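Local coordinates for protein rhamnogalacturonan endolyase YesW (PDB 2ZUX) that cleaves the rhamnogalacturonan backbone of plant cell-wall pectin by endo-type beta-elimination, using a calcium-rich beta-propeller domain, at residues 419-424 and 473-478; 451-456 and 466-471; 508-513 and 532-537. All blocks are in the same frame, centred on the assembly; numbering follows the deposited sequence.

Contact 1 (419-424 and 473-478); sequences ADIDPR and DKWDYQ. With CA (calcium ion), chain I.
D422 OD1, which lies obliquely against the ring of Y477, is gripped by two N-H groups of R424. The side-chain NE reaches its syn lone pair almost within the guanidinium plane (R424 NE to D422 OD1 3.0 Å), while the backbone N of R424 comes on the anti side, tilted out of plane, and closes an Asx turn. R424 NH2 meets D422 OD2 at 2.8 Å, also syn, completing a side-on salt bridge. A water donates to D422 OD2 and accepts from W475 NE1, tying the carboxylate to the indole. With an alanine in place of D422, R424 would probably lose its ionic mate and be freer to turn, and this water would lack its acceptor. P423 CD stands over the centre of the Y477 ring, 3.3 Å from its centroid, in a CH-pi contact; CG of Y477 lies between the backbone N and carbonyl carbon (chi1 62°), which brings the ring under the proline. I421 CD1 makes a second CH-pi contact, 3.6 Å from the centroid of the W475 five-membered ring. D420 OD1 and D422 O bind a calcium ion whose site Y425, G427, E429 and a water complete. This calcium loop, between strands 416-419 and 429-432, packs against the end of strand 471-476, where I421 and W475 share L436 of strand 435-437 and Q466 of strand 465-468 as neighbours.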
loop_
_atom_site.group_PDB
_atom_site.type_symbol
_atom_site.label_atom_id
_atom_site.label_comp_id
_atom_site.label_asym_id
_atom_site.label_seq_id
_atom_site.Cartn_x
_atom_site.Cartn_y
_atom_site.Cartn_z
ATOM N N ALA A 419 -13.608 -6.623 5.860
ATOM C CA ALA A 419 -13.257 -6.072 7.175
ATOM C C ALA A 419 -14.138 -6.683 8.245
ATOM O O ALA A 419 -15.316 -6.948 8.009
ATOM C CB ALA A 419 -13.402 -4.560 7.193
ATOM N N ASP A 420 -13.566 -6.900 9.429
ATOM C CA ASP A 420 -14.367 -7.324 10.569
ATOM C C ASP A 420 -15.122 -6.110 11.091
ATOM O O ASP A 420 -14.550 -5.271 11.803
ATOM C CB ASP A 420 -13.497 -7.913 11.681
ATOM C CG ASP A 420 -14.328 -8.526 12.795
ATOM O OD1 ASP A 420 -15.569 -8.574 12.652
ATOM O OD2 ASP A 420 -13.749 -8.975 13.808
ATOM N N ILE A 421 -16.399 -6.018 10.719
ATOM C CA ILE A 421 -17.247 -4.901 11.133
ATOM C C ILE A 421 -18.401 -5.337 12.035
ATOM O O ILE A 421 -19.081 -4.493 12.618
ATOM C CB ILE A 421 -17.794 -4.117 9.914
ATOM C CG1 ILE A 421 -18.807 -4.943 9.103
ATOM C CG2 ILE A 421 -16.630 -3.641 9.036
ATOM C CD1 ILE A 421 -19.454 -4.166 7.980
ATOM N N ASP A 422 -18.610 -6.646 12.153
ATOM C CA ASP A 422 -19.744 -7.183 12.892
ATOM C C ASP A 422 -19.232 -8.312 13.776
ATOM O O ASP A 422 -18.825 -9.351 13.272
ATOM C CB ASP A 422 -20.802 -7.691 11.905
ATOM C CG ASP A 422 -22.109 -8.074 12.577
ATOM O OD1 ASP A 422 -22.099 -8.440 13.777
ATOM O OD2 ASP A 422 -23.142 -8.010 11.878
ATOM N N PRO A 423 -19.231 -8.116 15.105
ATOM C CA PRO A 423 -18.664 -9.136 15.986
ATOM C C PRO A 423 -19.585 -10.344 16.194
ATOM O O PRO A 423 -19.178 -11.324 16.827
ATOM C CB PRO A 423 -18.468 -8.380 17.306
ATOM C CG PRO A 423 -19.548 -7.366 17.308
ATOM C CD PRO A 423 -19.737 -6.954 15.859
ATOM N N ARG A 424 -20.800 -10.281 15.660
ATOM C CA ARG A 424 -21.745 -11.389 15.808
ATOM C C ARG A 424 -21.419 -12.523 14.843
ATOM O O ARG A 424 -21.904 -13.643 15.004
ATOM C CB ARG A 424 -23.179 -10.910 15.606
ATOM C CG ARG A 424 -23.588 -9.771 16.528
ATOM C CD ARG A 424 -24.925 -9.190 16.114
ATOM N NE ARG A 424 -24.890 -8.711 14.735
ATOM C CZ ARG A 424 -25.962 -8.373 14.028
ATOM N NH1 ARG A 424 -27.174 -8.442 14.573
ATOM N NH2 ARG A 424 -25.825 -7.965 12.772
ATOM N N ASP A 473 -15.381 6.332 8.761
ATOM C CA ASP A 473 -16.697 5.970 9.277
ATOM C C ASP A 473 -16.621 4.697 10.110
ATOM O O ASP A 473 -15.677 3.912 9.987
ATOM C CB ASP A 473 -17.682 5.738 8.118
ATOM C CG ASP A 473 -17.801 6.932 7.178
ATOM O OD1 ASP A 473 -17.858 8.089 7.651
ATOM O OD2 ASP A 473 -17.860 6.710 5.954
ATOM N N LYS A 474 -17.632 4.483 10.941
ATOM C CA LYS A 474 -17.765 3.233 11.669
ATOM C C LYS A 474 -19.141 2.637 11.420
ATOM O O LYS A 474 -20.152 3.347 11.398
ATOM C CB LYS A 474 -17.524 3.414 13.167
ATOM C CG LYS A 474 -17.276 2.080 13.890
ATOM C CD LYS A 474 -17.038 2.259 15.361
ATOM C CE LYS A 474 -16.914 0.915 16.036
ATOM N NZ LYS A 474 -15.636 0.237 15.708
ATOM N N TRP A 475 -19.161 1.328 11.214
ATOM C CA TRP A 475 -20.393 0.587 10.991
ATOM C C TRP A 475 -21.083 0.268 12.307
ATOM O O TRP A 475 -20.512 -0.379 13.185
ATOM C CB TRP A 475 -20.066 -0.698 10.243
ATOM C CG TRP A 475 -21.214 -1.619 9.924
ATOM C CD1 TRP A 475 -21.398 -2.877 10.425
ATOM C CD2 TRP A 475 -22.300 -1.389 9.007
ATOM N NE1 TRP A 475 -22.521 -3.447 9.876
ATOM C CE2 TRP A 475 -23.099 -2.555 9.008
ATOM C CE3 TRP A 475 -22.679 -0.313 8.189
ATOM C CZ2 TRP A 475 -24.249 -2.680 8.227
ATOM C CZ3 TRP A 475 -23.835 -0.443 7.408
ATOM C CH2 TRP A 475 -24.599 -1.623 7.433
ATOM N N ASP A 476 -22.321 0.739 12.434
ATOM C CA ASP A 476 -23.173 0.394 13.565
ATOM C C ASP A 476 -23.844 -0.916 13.171
ATOM O O ASP A 476 -24.820 -0.918 12.416
ATOM C CB ASP A 476 -24.187 1.523 13.795
ATOM C CG ASP A 476 -25.201 1.216 14.894
ATOM O OD1 ASP A 476 -25.371 0.045 15.288
ATOM O OD2 ASP A 476 -25.848 2.176 15.350
ATOM N N TYR A 477 -23.294 -2.031 13.652
ATOM C CA TYR A 477 -23.723 -3.355 13.189
ATOM C C TYR A 477 -25.105 -3.754 13.703
ATOM O O TYR A 477 -25.816 -4.507 13.040
ATOM C CB TYR A 477 -22.689 -4.434 13.532
ATOM C CG TYR A 477 -22.445 -4.616 15.014
ATOM C CD1 TYR A 477 -23.219 -5.505 15.765
ATOM C CD2 TYR A 477 -21.432 -3.912 15.664
ATOM C CE1 TYR A 477 -22.996 -5.681 17.125
ATOM C CE2 TYR A 477 -21.205 -4.077 17.025
ATOM C CZ TYR A 477 -21.994 -4.961 17.750
ATOM O OH TYR A 477 -21.767 -5.140 19.095
ATOM N N GLN A 478 -25.478 -3.247 14.874
ATOM C CA GLN A 478 -26.787 -3.556 15.453
ATOM C C GLN A 478 -27.905 -2.901 14.650
ATOM O O GLN A 478 -28.942 -3.519 14.400
ATOM C CB GLN A 478 -26.850 -3.119 16.917
ATOM C CG GLN A 478 -26.078 -4.031 17.857
ATOM C CD GLN A 478 -25.775 -3.395 19.200
ATOM O OE1 GLN A 478 -25.844 -2.173 19.358
ATOM N NE2 GLN A 478 -25.424 -4.223 20.176
HETATM CA CA CA I . -16.973 -10.344 12.188
HETATM O O HOH W 1 -15.753 -10.893 14.165
HETATM O O HOH W 2 -18.325 -1.974 13.451
HETATM O O HOH W 3 -23.875 -5.904 10.423
#

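Contact 2 (451-456 and 466-471); sequences STNFGI and QLDSNR
L467 overlaps two side chains of the facing strand: its CB rests 3.9 Å from F454 CB and 4.0 Å from I456 CG2. CG of L467 is carried opposite the backbone N (chi1 179°), so that CD1 meets I456 CD1 at an oblique crossing while CD2 approaches F454 CB. V515 and Q504 pack on this same leucine and isoleucine. F454 and L467 form a hydrogen-bonded antiparallel pair, with F454 N to L467 O at 3.1 Å and L467 N to F454 O at 3.0 Å. The next pair, G455 with Q466, is non-hydrogen-bonded; here the alpha carbon of Q466 makes a C-H...O contact with F454 O. These are the first two strands of a four-stranded antiparallel sheet, a blade of the beta-propeller, and they form a beta hairpin. At the far end of strand 465-468 a type II' turn from D468 to R471 reverses the chain into the third strand, with S469 at the positive phi (53°) that such a turn requires. Beyond the strand pairing, the ladder gives way to side-chain bonds. N453 ND2 donates to D468 OD1 at 2.9 Å, reaching the oxygen on its anti side but well out of the carboxylate plane, and the amide and carboxylate planes stand nearly perpendicular, 84° apart. The other oxygen, D468 OD2, receives a bond from a water that in turn accepts from T452 N. S451 CB packs alongside the same aspartate, 3.5 Å from D468 CB, and S451 OG lies against Q466 CB. The substrate-binding R415 lies beside N453, its NH1 donating to T452 O.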
loop_
_atom_site.group_PDB
_atom_site.type_symbol
_atom_site.label_atom_id
_atom_site.label_comp_id
_atom_site.label_asym_id
_atom_site.label_seq_id
_atom_site.Cartn_x
_atom_site.Cartn_y
_atom_site.Cartn_z
ATOM N N SER A 451 -19.546 3.081 2.364
ATOM C CA SER A 451 -18.408 3.085 1.452
ATOM C C SER A 451 -17.980 1.657 1.175
ATOM O O SER A 451 -18.233 0.757 1.982
ATOM C CB SER A 451 -17.232 3.873 2.024
ATOM O OG SER A 451 -16.714 3.292 3.212
ATOM N N THR A 452 -17.337 1.469 0.028
ATOM C CA THR A 452 -16.751 0.194 -0.357
ATOM C C THR A 452 -15.389 0.492 -0.975
ATOM O O THR A 452 -15.171 0.326 -2.182
ATOM C CB THR A 452 -17.677 -0.582 -1.318
ATOM O OG1 THR A 452 -19.004 -0.564 -0.783
ATOM C CG2 THR A 452 -17.235 -2.035 -1.464
ATOM N N ASN A 453 -14.479 0.958 -0.123
ATOM C CA ASN A 453 -13.196 1.476 -0.574
ATOM C C ASN A 453 -12.070 0.917 0.299
ATOM O O ASN A 453 -11.508 -0.117 -0.033
ATOM C CB ASN A 453 -13.212 3.015 -0.607
ATOM C CG ASN A 453 -11.987 3.590 -1.270
ATOM O OD1 ASN A 453 -11.176 2.857 -1.833
ATOM N ND2 ASN A 453 -11.858 4.909 -1.235
ATOM N N PHE A 454 -11.764 1.575 1.417
ATOM C CA PHE A 454 -10.725 1.108 2.334
ATOM C C PHE A 454 -11.349 0.689 3.662
ATOM O O PHE A 454 -12.410 1.181 4.062
ATOM C CB PHE A 454 -9.713 2.233 2.626
ATOM C CG PHE A 454 -8.555 2.340 1.641
ATOM C CD1 PHE A 454 -8.716 2.130 0.268
ATOM C CD2 PHE A 454 -7.309 2.733 2.109
ATOM C CE1 PHE A 454 -7.631 2.277 -0.610
ATOM C CE2 PHE A 454 -6.228 2.873 1.250
ATOM C CZ PHE A 454 -6.390 2.643 -0.112
ATOM N N GLY A 455 -10.660 -0.217 4.348
ATOM C CA GLY A 455 -10.873 -0.468 5.765
ATOM C C GLY A 455 -9.658 0.067 6.492
ATOM O O GLY A 455 -8.543 0.001 5.963
ATOM N N ILE A 456 -9.892 0.631 7.679
ATOM C CA ILE A 456 -8.830 1.216 8.492
ATOM C C ILE A 456 -9.036 0.919 9.978
ATOM O O ILE A 456 -10.168 1.013 10.486
ATOM C CB ILE A 456 -8.740 2.749 8.271
ATOM C CG1 ILE A 456 -7.539 3.320 9.017
ATOM C CG2 ILE A 456 -10.057 3.446 8.665
ATOM C CD1 ILE A 456 -7.285 4.780 8.747
ATOM N N GLN A 466 -14.029 2.176 8.402
ATOM C CA GLN A 466 -14.038 2.350 6.950
ATOM C C GLN A 466 -13.455 3.701 6.584
ATOM O O GLN A 466 -13.632 4.679 7.316
ATOM C CB GLN A 466 -15.458 2.236 6.388
ATOM C CG GLN A 466 -16.068 0.835 6.474
ATOM C CD GLN A 466 -16.574 0.508 7.881
ATOM O OE1 GLN A 466 -17.338 1.277 8.466
ATOM N NE2 GLN A 466 -16.101 -0.592 8.446
ATOM N N LEU A 467 -12.755 3.769 5.457
ATOM C CA LEU A 467 -12.227 5.038 4.964
ATOM C C LEU A 467 -12.631 5.231 3.511
ATOM O O LEU A 467 -12.585 4.302 2.703
ATOM C CB LEU A 467 -10.705 5.086 5.127
ATOM C CG LEU A 467 -9.986 6.353 4.641
ATOM C CD1 LEU A 467 -8.740 6.579 5.467
ATOM C CD2 LEU A 467 -9.633 6.307 3.154
ATOM N N ASP A 468 -13.043 6.451 3.187
ATOM C CA ASP A 468 -13.406 6.822 1.820
ATOM C C ASP A 468 -13.305 8.336 1.742
ATOM O O ASP A 468 -13.655 9.033 2.709
ATOM C CB ASP A 468 -14.840 6.376 1.520
ATOM C CG ASP A 468 -15.178 6.369 0.036
ATOM O OD1 ASP A 468 -14.275 6.364 -0.817
ATOM O OD2 ASP A 468 -16.388 6.330 -0.277
ATOM N N SER A 469 -12.809 8.850 0.617
ATOM C CA SER A 469 -12.654 10.294 0.469
ATOM C C SER A 469 -11.858 10.836 1.668
ATOM O O SER A 469 -10.844 10.243 2.042
ATOM C CB SER A 469 -14.025 10.954 0.321
ATOM O OG SER A 469 -13.889 12.330 -0.011
ATOM N N ASN A 470 -12.307 11.937 2.276
ATOM C CA ASN A 470 -11.636 12.481 3.457
ATOM C C ASN A 470 -12.356 12.097 4.749
ATOM O O ASN A 470 -12.372 12.865 5.714
ATOM C CB ASN A 470 -11.478 14.004 3.344
ATOM C CG ASN A 470 -12.801 14.749 3.441
ATOM O OD1 ASN A 470 -13.861 14.214 3.113
ATOM N ND2 ASN A 470 -12.739 16.005 3.892
ATOM N N ARG A 471 -12.931 10.896 4.766
ATOM C CA ARG A 471 -13.761 10.459 5.887
ATOM C C ARG A 471 -13.331 9.111 6.456
ATOM O O ARG A 471 -12.927 8.206 5.705
ATOM C CB ARG A 471 -15.224 10.364 5.454
ATOM C CG ARG A 471 -15.860 11.704 5.107
ATOM C CD ARG A 471 -17.289 11.562 4.582
ATOM N NE ARG A 471 -17.399 10.660 3.434
ATOM C CZ ARG A 471 -17.320 11.020 2.156
ATOM N NH1 ARG A 471 -17.115 12.286 1.811
ATOM N NH2 ARG A 471 -17.442 10.096 1.213
HETATM O O HOH W 4 -16.840 3.699 -1.639
#

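Contact 3 (508-513 and 532-537); sequences LGDWRE and IPTEHR. With CA (calcium ion), chain E.
Neither segment is helix or strand, and the backbones stay apart, 7.1 Å between the alpha carbons of W511 and R537 at the nearest, so side chains bridge the gap to carbonyls. R512 grips I532 O end-on with both terminal nitrogens, at 2.9 Å from NH1 and 2.8 Å from NH2, the oxygen lying in the guanidinium plane. Along its other side, R512 NE donates to D510 OD1 and R512 NH1 to D510 OD2 (2.9 Å), a side-on salt bridge. R512 N also bonds D510 OD1, making an Asx turn. T534 CG2 sits over one guanidinium face, while T534 OG1 accepts from H536 N in an ST turn and bonds G460 O. W511 NE1 donates to H536 O at 2.9 Å in a bent bond from above the carbonyl plane, and a water donating to H536 O and D510 OD2 bridges the two. The carbonyls of L508, D510 and R512 bind a calcium ion, completed by D506, E514 and a water that donates to D510 OD1. D510 thus serves the metal twice, by its carbonyl and, through this water, its carboxylate, whose salt bridge fixes the guanidinium with an edge to I532 O; nearby cations would probably keep it ionised.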
loop_
_atom_site.group_PDB
_atom_site.type_symbol
_atom_site.label_atom_id
_atom_site.label_comp_id
_atom_site.label_asym_id
_atom_site.label_seq_id
_atom_site.Cartn_x
_atom_site.Cartn_y
_atom_site.Cartn_z
ATOM N N LEU A 508 3.490 5.540 12.339
ATOM C CA LEU A 508 4.016 6.023 13.622
ATOM C C LEU A 508 3.045 5.641 14.729
ATOM O O LEU A 508 1.935 5.199 14.458
ATOM C CB LEU A 508 4.275 7.533 13.613
ATOM C CG LEU A 508 3.210 8.481 13.091
ATOM C CD1 LEU A 508 2.165 8.782 14.148
ATOM C CD2 LEU A 508 3.868 9.785 12.602
ATOM N N GLY A 509 3.473 5.783 15.977
ATOM C CA GLY A 509 2.597 5.495 17.103
ATOM C C GLY A 509 2.275 4.019 17.229
ATOM O O GLY A 509 3.025 3.168 16.738
ATOM N N ASP A 510 1.151 3.734 17.883
ATOM C CA ASP A 510 0.723 2.355 18.105
ATOM C C ASP A 510 0.067 1.750 16.870
ATOM O O ASP A 510 0.105 2.332 15.785
ATOM C CB ASP A 510 -0.156 2.231 19.368
ATOM C CG ASP A 510 -1.552 2.839 19.209
ATOM O OD1 ASP A 510 -2.011 3.113 18.073
ATOM O OD2 ASP A 510 -2.225 2.994 20.253
ATOM N N TRP A 511 -0.537 0.584 17.043
ATOM C CA TRP A 511 -0.962 -0.251 15.924
ATOM C C TRP A 511 -2.037 0.338 15.016
ATOM O O TRP A 511 -2.229 -0.168 13.907
ATOM C CB TRP A 511 -1.404 -1.623 16.432
ATOM C CG TRP A 511 -2.616 -1.591 17.313
ATOM C CD1 TRP A 511 -2.641 -1.352 18.657
ATOM C CD2 TRP A 511 -3.979 -1.824 16.921
ATOM N NE1 TRP A 511 -3.936 -1.414 19.126
ATOM C CE2 TRP A 511 -4.779 -1.691 18.081
ATOM C CE3 TRP A 511 -4.606 -2.119 15.699
ATOM C CZ2 TRP A 511 -6.169 -1.858 18.060
ATOM C CZ3 TRP A 511 -5.993 -2.287 15.685
ATOM C CH2 TRP A 511 -6.755 -2.151 16.856
ATOM N N ARG A 512 -2.738 1.384 15.449
ATOM C CA ARG A 512 -3.737 1.970 14.562
ATOM C C ARG A 512 -3.063 2.598 13.343
ATOM O O ARG A 512 -1.888 2.966 13.385
ATOM C CB ARG A 512 -4.633 2.969 15.291
ATOM C CG ARG A 512 -5.827 2.326 16.013
ATOM C CD ARG A 512 -5.443 1.629 17.322
ATOM N NE ARG A 512 -4.822 2.523 18.304
ATOM C CZ ARG A 512 -5.490 3.364 19.089
ATOM N NH1 ARG A 512 -4.826 4.121 19.949
ATOM N NH2 ARG A 512 -6.812 3.456 19.017
ATOM N N GLU A 513 -3.808 2.694 12.248
ATOM C CA GLU A 513 -3.260 3.194 11.003
ATOM C C GLU A 513 -3.380 4.710 10.895
ATOM O O GLU A 513 -4.401 5.277 11.240
ATOM C CB GLU A 513 -3.975 2.519 9.840
ATOM C CG GLU A 513 -3.859 1.008 9.869
ATOM C CD GLU A 513 -4.593 0.351 8.726
ATOM O OE1 GLU A 513 -5.786 0.038 8.911
ATOM O OE2 GLU A 513 -3.975 0.180 7.649
ATOM N N ILE A 532 -7.725 8.225 19.870
ATOM C CA ILE A 532 -8.699 7.410 20.592
ATOM C C ILE A 532 -7.932 6.348 21.381
ATOM O O ILE A 532 -7.197 5.549 20.792
ATOM C CB ILE A 532 -9.706 6.752 19.631
ATOM C CG1 ILE A 532 -10.498 7.824 18.879
ATOM C CG2 ILE A 532 -10.661 5.832 20.403
ATOM C CD1 ILE A 532 -11.200 7.332 17.614
ATOM N N PRO A 533 -8.073 6.342 22.721
ATOM C CA PRO A 533 -7.359 5.342 23.513
ATOM C C PRO A 533 -7.767 3.910 23.190
ATOM O O PRO A 533 -8.911 3.648 22.819
ATOM C CB PRO A 533 -7.739 5.695 24.957
ATOM C CG PRO A 533 -8.176 7.127 24.900
ATOM C CD PRO A 533 -8.841 7.271 23.573
ATOM N N THR A 534 -6.815 3.000 23.337
ATOM C CA THR A 534 -7.075 1.577 23.165
ATOM C C THR A 534 -6.538 0.777 24.346
ATOM O O THR A 534 -5.535 1.151 24.956
ATOM C CB THR A 534 -6.494 1.031 21.834
ATOM O OG1 THR A 534 -6.887 -0.341 21.673
ATOM C CG2 THR A 534 -4.974 1.128 21.785
ATOM N N GLU A 535 -7.219 -0.318 24.670
ATOM C CA GLU A 535 -6.719 -1.263 25.663
ATOM C C GLU A 535 -5.804 -2.312 25.029
ATOM O O GLU A 535 -5.238 -3.150 25.732
ATOM C CB GLU A 535 -7.887 -1.963 26.374
ATOM C CG GLU A 535 -8.645 -2.948 25.483
ATOM C CD GLU A 535 -9.914 -3.487 26.118
ATOM O OE1 GLU A 535 -9.855 -3.959 27.273
ATOM O OE2 GLU A 535 -10.969 -3.449 25.446
ATOM N N HIS A 536 -5.671 -2.272 23.704
ATOM C CA HIS A 536 -4.959 -3.315 22.968
ATOM C C HIS A 536 -3.584 -2.893 22.504
ATOM O O HIS A 536 -3.389 -1.784 21.995
ATOM C CB HIS A 536 -5.760 -3.755 21.746
ATOM C CG HIS A 536 -7.128 -4.246 22.077
ATOM N ND1 HIS A 536 -7.353 -5.457 22.697
ATOM C CD2 HIS A 536 -8.343 -3.678 21.903
ATOM C CE1 HIS A 536 -8.652 -5.618 22.875
ATOM N NE2 HIS A 536 -9.275 -4.552 22.406
ATOM N N ARG A 537 -2.647 -3.816 22.669
ATOM C CA ARG A 537 -1.312 -3.691 22.137
ATOM C C ARG A 537 -1.114 -4.729 21.037
ATOM O O ARG A 537 -1.374 -5.917 21.243
ATOM C CB ARG A 537 -0.298 -3.934 23.254
ATOM C CG ARG A 537 1.127 -3.857 22.789
ATOM C CD ARG A 537 2.065 -3.852 23.976
ATOM N NE ARG A 537 2.406 -5.186 24.465
ATOM C CZ ARG A 537 3.305 -5.399 25.421
ATOM N NH1 ARG A 537 3.912 -4.370 25.999
ATOM N NH2 ARG A 537 3.594 -6.638 25.806
HETATM CA CA CA E . -0.012 4.036 14.177
HETATM O O HOH W 5 -1.636 0.687 22.127
HETATM O O HOH W 6 -1.275 4.818 16.116
#

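Running from the N terminus, the chain first meets 419-424, the calcium loop after strand 416-419, and contact 1 closes when 473-478 returns to it. Contact 2 falls wholly within that span, pairing 451-456 with 466-471 as a short hairpin. The two meet in one sheet: strands 465-468 and 471-476 are neighbours, with a probable hydrogen bond from D473 N to Q466 O. Contact 3 follows in series and closes a loop around the antiparallel strands 514-519 and 524-528, joining the segments that flank them, beside N55 of the N-terminal sheet. E513 packs against I456, linking contacts 2 and 3, whereas contacts 1 and 3 stay about 8 Å apart at their nearest atoms.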